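Local coordinates for heavy-metal chelation domain-containing protein (Pyrococcus horikoshii, PDB 3NPG) that is of unknown function but belongs to the DUF364 family and may take part in heavy-metal chelation, at residues A[139-144]-A[159-164]; A[172-175]-A[179-182]. All blocks are in the same frame, centred on the assembly; numbering follows the deposited sequence.

Interaction 1 (A[139-144]-A[159-164]); sequences YVFERN and YHILPE
Ile161 covers one face of the Tyr139 ring and meets the edge of the Phe141 ring; both aromatics project from the same side of strand 137-141. The strand belongs to the parallel part of a Rossmann-like sheet. The short helix 158-161 and the 3-10 turn after it pack against that side. The contact is apolar and small, and Ile161 carries nearly all of it from its side.

CG2 of Ile161 serves both rings, over the Tyr139 face and at the Phe141 edge, while CD1 meets Phe141. CG2 sits above the Tyr139 ring, displaced toward the rim, as a CH-pi contact 4.2 Å from the ring centroid and 22° off the normal. Its nearest atom in that ring is CG of Tyr139, at 3.9 Å. Phe141 offers an edge and not a face. There CD1 of Ile161 lies 3.7 Å from CE1 of Phe141. In Ile161, CG2 is anti to the backbone N and CG1 lies beside that N (chi1 -62°), which brings CG2 to the Tyr139 face while CD1 runs to the Phe141 edge. An alanine in place of Ile161 would probably open a gap between the helix end and the strand, and the Tyr139 face would lose its methyl cover.

The tyrosine hydroxyl is not part of this packing; Tyr139 OH is hydrogen-bonded to Glu137. Backbone bonds from Tyr139 and Phe141 to Ile119, Ile121 and Gly123 hold the strand beside strand 118-122. On the helix side, Glu164 N bonds back to Ile161 O at 2.9 Å and closes the turn. At the Phe141 edge, CZ is 3.7 Å from both CB and CG2 of Ile161, with CG2 in the ring plane.

Interaction 2 (A[172-175]-A[179-182]); sequences ASCI and TLDM
Cys174 O accepts the backbone N-H groups of Thr179 and Leu180. The bond from Leu180 N is the better of the two, at 3.2 Å and with an N-H...O angle of 140°. This donor stands above the carbonyl plane. Thr179 N also reaches Cys174 O at 3.2 Å, but its angle of 122° makes that bond weak. Together they tie the turn between the short, weakly bonded helix 174-177 and helix 180-186. Both segments lie in the beta-alpha-beta crossover between the adjacent parallel strands 167-171 and 192-196, in keeping with the Rossmann-like fold.

The apolar contacts lie beside this polar link. Cys174 SG meets the Leu180 side chain, 3.9 Å from CD1. Its first torsion (chi1 65°) sets the sulfur between the backbone N and the carbonyl carbon, where it can touch both CB and CD1 of the leucine. The other methyl of Leu180 turns to Ile175. These two side chains lie side by side and point the same way, with Ile175 CG1 4.0 Å from Leu180 CD2.

The side-chain hydrogen bond is that of Thr179. Its OG1 lies beside CB of Cys174 and is bonded to Asn177 OD1, within the connecting turn.

The contact lies just past the C-terminal end of strand 167-171, an inner strand of the sheet. Ile175 and Leu180 both pack on Ile195 of strand 192-196. From helix 6-17, Leu7 meets Ile175 and Leu6 meets Leu180, so the pair lies between this helix and the sheet.

In the fold
From the N terminus, helix 6-17 comes first and later packs on interaction 2. Strand 118-122 opens the parallel run of the main sheet. Strand 137-141 follows, and interaction 1 closes the loop, which includes the short strand 152-153, from it to helix 158-161. The chain then enters strand 167-171. Interaction 2 closes a much tighter turn between helices 174-177 and 180-186. The loops are in series and neither nests nor crosses. Their centres are about 12 Å apart, and they meet where Leu162 CD1 lies 4.1 Å from SE of selenomethionine Met182. Both also touch the second subunit; His160 NE2 bonds to Gly178 O of that subunit.

Interaction 1 (A[139-144]-A[159-164])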
loop_
_atom_site.group_PDB
_atom_site.type_symbol
_atom_site.label_atom_id
_atom_site.label_comp_id
_atom_site.label_asym_id
_atom_site.label_seq_id
_atom_site.Cartn_x
_atom_site.Cartn_y
_atom_site.Cartn_z
ATOM N N TYR A 139 -11.230 17.682 10.358
ATOM C CA TYR A 139 -11.276 16.240 10.094
ATOM C C TYR A 139 -10.548 15.964 8.786
ATOM O O TYR A 139 -11.032 16.355 7.720
ATOM C CB TYR A 139 -12.735 15.741 10.010
ATOM C CG TYR A 139 -13.477 15.808 11.326
ATOM C CD1 TYR A 139 -14.159 16.963 11.709
ATOM C CD2 TYR A 139 -13.525 14.714 12.178
ATOM C CE1 TYR A 139 -14.834 17.035 12.925
ATOM C CE2 TYR A 139 -14.205 14.770 13.393
ATOM C CZ TYR A 139 -14.857 15.935 13.765
ATOM O OH TYR A 139 -15.529 15.994 14.964
ATOM N N VAL A 140 -9.338 15.370 8.866
ATOM C CA VAL A 140 -8.512 15.109 7.676
ATOM C C VAL A 140 -8.719 13.683 7.163
ATOM O O VAL A 140 -8.650 12.734 7.943
ATOM C CB VAL A 140 -7.003 15.426 7.925
ATOM C CG1 VAL A 140 -6.219 15.414 6.614
ATOM C CG2 VAL A 140 -6.834 16.763 8.632
ATOM N N PHE A 141 -8.977 13.534 5.850
ATOM C CA PHE A 141 -9.189 12.225 5.226
ATOM C C PHE A 141 -8.148 11.970 4.156
ATOM O O PHE A 141 -7.995 12.782 3.243
ATOM C CB PHE A 141 -10.604 12.128 4.627
ATOM C CG PHE A 141 -11.707 12.466 5.597
ATOM C CD1 PHE A 141 -12.224 11.498 6.454
ATOM C CD2 PHE A 141 -12.241 13.749 5.652
ATOM C CE1 PHE A 141 -13.239 11.813 7.358
ATOM C CE2 PHE A 141 -13.251 14.064 6.562
ATOM C CZ PHE A 141 -13.745 13.093 7.408
ATOM N N GLU A 142 -7.424 10.853 4.260
ATOM C CA GLU A 142 -6.405 10.511 3.274
ATOM C C GLU A 142 -6.568 9.078 2.765
ATOM O O GLU A 142 -6.745 8.149 3.557
ATOM C CB GLU A 142 -4.985 10.757 3.833
ATOM C CG GLU A 142 -3.867 10.531 2.818
ATOM C CD GLU A 142 -3.981 11.331 1.531
ATOM O OE1 GLU A 142 -3.850 12.573 1.587
ATOM O OE2 GLU A 142 -4.146 10.707 0.458
ATOM N N ARG A 143 -6.526 8.910 1.444
ATOM C CA ARG A 143 -6.676 7.616 0.796
ATOM C C ARG A 143 -5.293 6.931 0.596
ATOM O O ARG A 143 -5.178 5.720 0.786
ATOM C CB ARG A 143 -7.406 7.789 -0.548
ATOM C CG ARG A 143 -7.811 6.492 -1.193
ATOM C CD ARG A 143 -8.759 6.714 -2.345
ATOM N NE ARG A 143 -8.773 5.566 -3.249
ATOM C CZ ARG A 143 -9.558 4.504 -3.097
ATOM N NH1 ARG A 143 -10.437 4.458 -2.104
ATOM N NH2 ARG A 143 -9.505 3.503 -3.963
ATOM N N ASN A 144 -4.251 7.720 0.229
ATOM C CA ASN A 144 -2.885 7.209 0.026
ATOM C C ASN A 144 -2.183 6.973 1.373
ATOM O O ASN A 144 -2.132 7.878 2.205
ATOM C CB ASN A 144 -2.068 8.183 -0.846
ATOM C CG ASN A 144 -0.655 7.721 -1.155
ATOM O OD1 ASN A 144 -0.332 6.521 -1.126
ATOM N ND2 ASN A 144 0.205 8.661 -1.505
ATOM N N TYR A 159 -18.203 9.723 3.892
ATOM C CA TYR A 159 -19.648 9.567 3.682
ATOM C C TYR A 159 -20.465 9.925 4.943
ATOM O O TYR A 159 -21.574 10.448 4.827
ATOM C CB TYR A 159 -19.961 8.125 3.227
ATOM C CG TYR A 159 -21.380 7.930 2.742
ATOM C CD1 TYR A 159 -21.711 8.110 1.402
ATOM C CD2 TYR A 159 -22.384 7.510 3.610
ATOM C CE1 TYR A 159 -23.016 7.924 0.946
ATOM C CE2 TYR A 159 -23.696 7.336 3.169
ATOM C CZ TYR A 159 -24.009 7.545 1.836
ATOM O OH TYR A 159 -25.298 7.373 1.395
ATOM N N HIS A 160 -19.901 9.667 6.140
ATOM C CA HIS A 160 -20.601 9.899 7.404
ATOM C C HIS A 160 -20.250 11.249 8.061
ATOM O O HIS A 160 -21.061 11.783 8.814
ATOM C CB HIS A 160 -20.336 8.745 8.381
ATOM C CG HIS A 160 -20.514 7.389 7.772
ATOM N ND1 HIS A 160 -21.770 6.842 7.578
ATOM C CD2 HIS A 160 -19.582 6.510 7.335
ATOM C CE1 HIS A 160 -21.565 5.654 7.034
ATOM N NE2 HIS A 160 -20.264 5.409 6.869
ATOM N N ILE A 161 -19.034 11.784 7.805
ATOM C CA ILE A 161 -18.585 13.036 8.444
ATOM C C ILE A 161 -18.896 14.298 7.605
ATOM O O ILE A 161 -19.245 15.336 8.176
ATOM C CB ILE A 161 -17.092 12.951 8.895
ATOM C CG1 ILE A 161 -16.904 11.826 9.951
ATOM C CG2 ILE A 161 -16.584 14.313 9.433
ATOM C CD1 ILE A 161 -15.467 11.450 10.232
ATOM N N LEU A 162 -18.838 14.187 6.249
ATOM C CA LEU A 162 -19.134 15.319 5.346
ATOM C C LEU A 162 -20.506 16.008 5.622
ATOM O O LEU A 162 -20.566 17.235 5.600
ATOM C CB LEU A 162 -19.018 14.909 3.860
ATOM C CG LEU A 162 -17.594 14.653 3.336
ATOM C CD1 LEU A 162 -17.630 13.976 1.998
ATOM C CD2 LEU A 162 -16.795 15.940 3.252
ATOM N N PRO A 163 -21.605 15.254 5.957
ATOM C CA PRO A 163 -22.890 15.931 6.236
ATOM C C PRO A 163 -22.889 16.762 7.530
ATOM O O PRO A 163 -23.842 17.505 7.774
ATOM C CB PRO A 163 -23.894 14.765 6.323
ATOM C CG PRO A 163 -23.197 13.596 5.709
ATOM C CD PRO A 163 -21.759 13.787 5.999
ATOM N N GLU A 164 -21.820 16.642 8.357
ATOM C CA GLU A 164 -21.739 17.335 9.652
ATOM C C GLU A 164 -20.831 18.588 9.629
ATOM O O GLU A 164 -20.812 19.348 10.607
ATOM C CB GLU A 164 -21.277 16.365 10.764
ATOM C CG GLU A 164 -22.139 15.115 10.904
ATOM C CD GLU A 164 -23.589 15.356 11.278
ATOM O OE1 GLU A 164 -23.864 16.342 11.999
ATOM O OE2 GLU A 164 -24.443 14.528 10.891
#

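Interaction 2 (A[172-175]-A[179-182])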
loop_
_atom_site.group_PDB
_atom_site.type_symbol
_atom_site.label_atom_id
_atom_site.label_comp_id
_atom_site.label_asym_id
_atom_site.label_seq_id
_atom_site.Cartn_x
_atom_site.Cartn_y
_atom_site.Cartn_z
ATOM N N ALA A 172 -7.908 18.816 -5.316
ATOM C CA ALA A 172 -8.401 18.789 -6.688
ATOM C C ALA A 172 -8.222 17.411 -7.359
ATOM O O ALA A 172 -8.802 17.163 -8.420
ATOM C CB ALA A 172 -7.723 19.871 -7.501
ATOM N N SER A 173 -7.487 16.490 -6.693
ATOM C CA SER A 173 -7.291 15.123 -7.172
ATOM C C SER A 173 -8.590 14.311 -7.070
ATOM O O SER A 173 -8.672 13.219 -7.624
ATOM C CB SER A 173 -6.172 14.437 -6.393
ATOM O OG SER A 173 -6.487 14.327 -5.015
ATOM N N CYS A 174 -9.622 14.865 -6.390
ATOM C CA CYS A 174 -10.936 14.220 -6.300
ATOM C C CYS A 174 -11.636 14.237 -7.671
ATOM O O CYS A 174 -12.597 13.499 -7.887
ATOM C CB CYS A 174 -11.797 14.871 -5.213
ATOM S SG CYS A 174 -12.235 16.598 -5.537
ATOM N N ILE A 175 -11.106 15.041 -8.611
ATOM C CA ILE A 175 -11.609 15.113 -9.981
ATOM C C ILE A 175 -11.101 13.896 -10.800
ATOM O O ILE A 175 -11.881 13.277 -11.523
ATOM C CB ILE A 175 -11.217 16.473 -10.635
ATOM C CG1 ILE A 175 -11.832 17.668 -9.849
ATOM C CG2 ILE A 175 -11.625 16.514 -12.115
ATOM C CD1 ILE A 175 -11.266 19.071 -10.244
ATOM N N THR A 179 -14.148 10.854 -6.832
ATOM C CA THR A 179 -14.775 11.018 -5.514
ATOM C C THR A 179 -15.563 12.339 -5.377
ATOM O O THR A 179 -16.328 12.495 -4.421
ATOM C CB THR A 179 -13.731 10.846 -4.391
ATOM O OG1 THR A 179 -12.661 11.768 -4.591
ATOM C CG2 THR A 179 -13.190 9.442 -4.316
ATOM N N LEU A 180 -15.382 13.281 -6.334
ATOM C CA LEU A 180 -16.028 14.599 -6.285
ATOM C C LEU A 180 -17.562 14.515 -6.234
ATOM O O LEU A 180 -18.193 15.255 -5.466
ATOM C CB LEU A 180 -15.562 15.489 -7.460
ATOM C CG LEU A 180 -16.157 16.929 -7.518
ATOM C CD1 LEU A 180 -15.867 17.709 -6.235
ATOM C CD2 LEU A 180 -15.625 17.685 -8.706
ATOM N N ASP A 181 -18.160 13.602 -7.033
ATOM C CA ASP A 181 -19.622 13.416 -7.078
ATOM C C ASP A 181 -20.194 13.042 -5.709
ATOM O O ASP A 181 -21.236 13.571 -5.316
ATOM C CB ASP A 181 -20.005 12.365 -8.125
ATOM C CG ASP A 181 -19.840 12.837 -9.557
ATOM O OD1 ASP A 181 -18.683 13.026 -9.990
ATOM O OD2 ASP A 181 -20.853 12.941 -10.260
HETATM N N MSE A 182 -19.498 12.149 -4.973
HETATM C CA MSE A 182 -19.911 11.719 -3.630
HETATM C C MSE A 182 -19.732 12.855 -2.607
HETATM O O MSE A 182 -20.650 13.128 -1.828
HETATM C CB MSE A 182 -19.117 10.462 -3.199
HETATM C CG MSE A 182 -19.518 9.913 -1.814
HETATM SE SE MSE A 182 -18.535 10.731 -0.344
HETATM C CE MSE A 182 -16.745 10.173 -0.819
#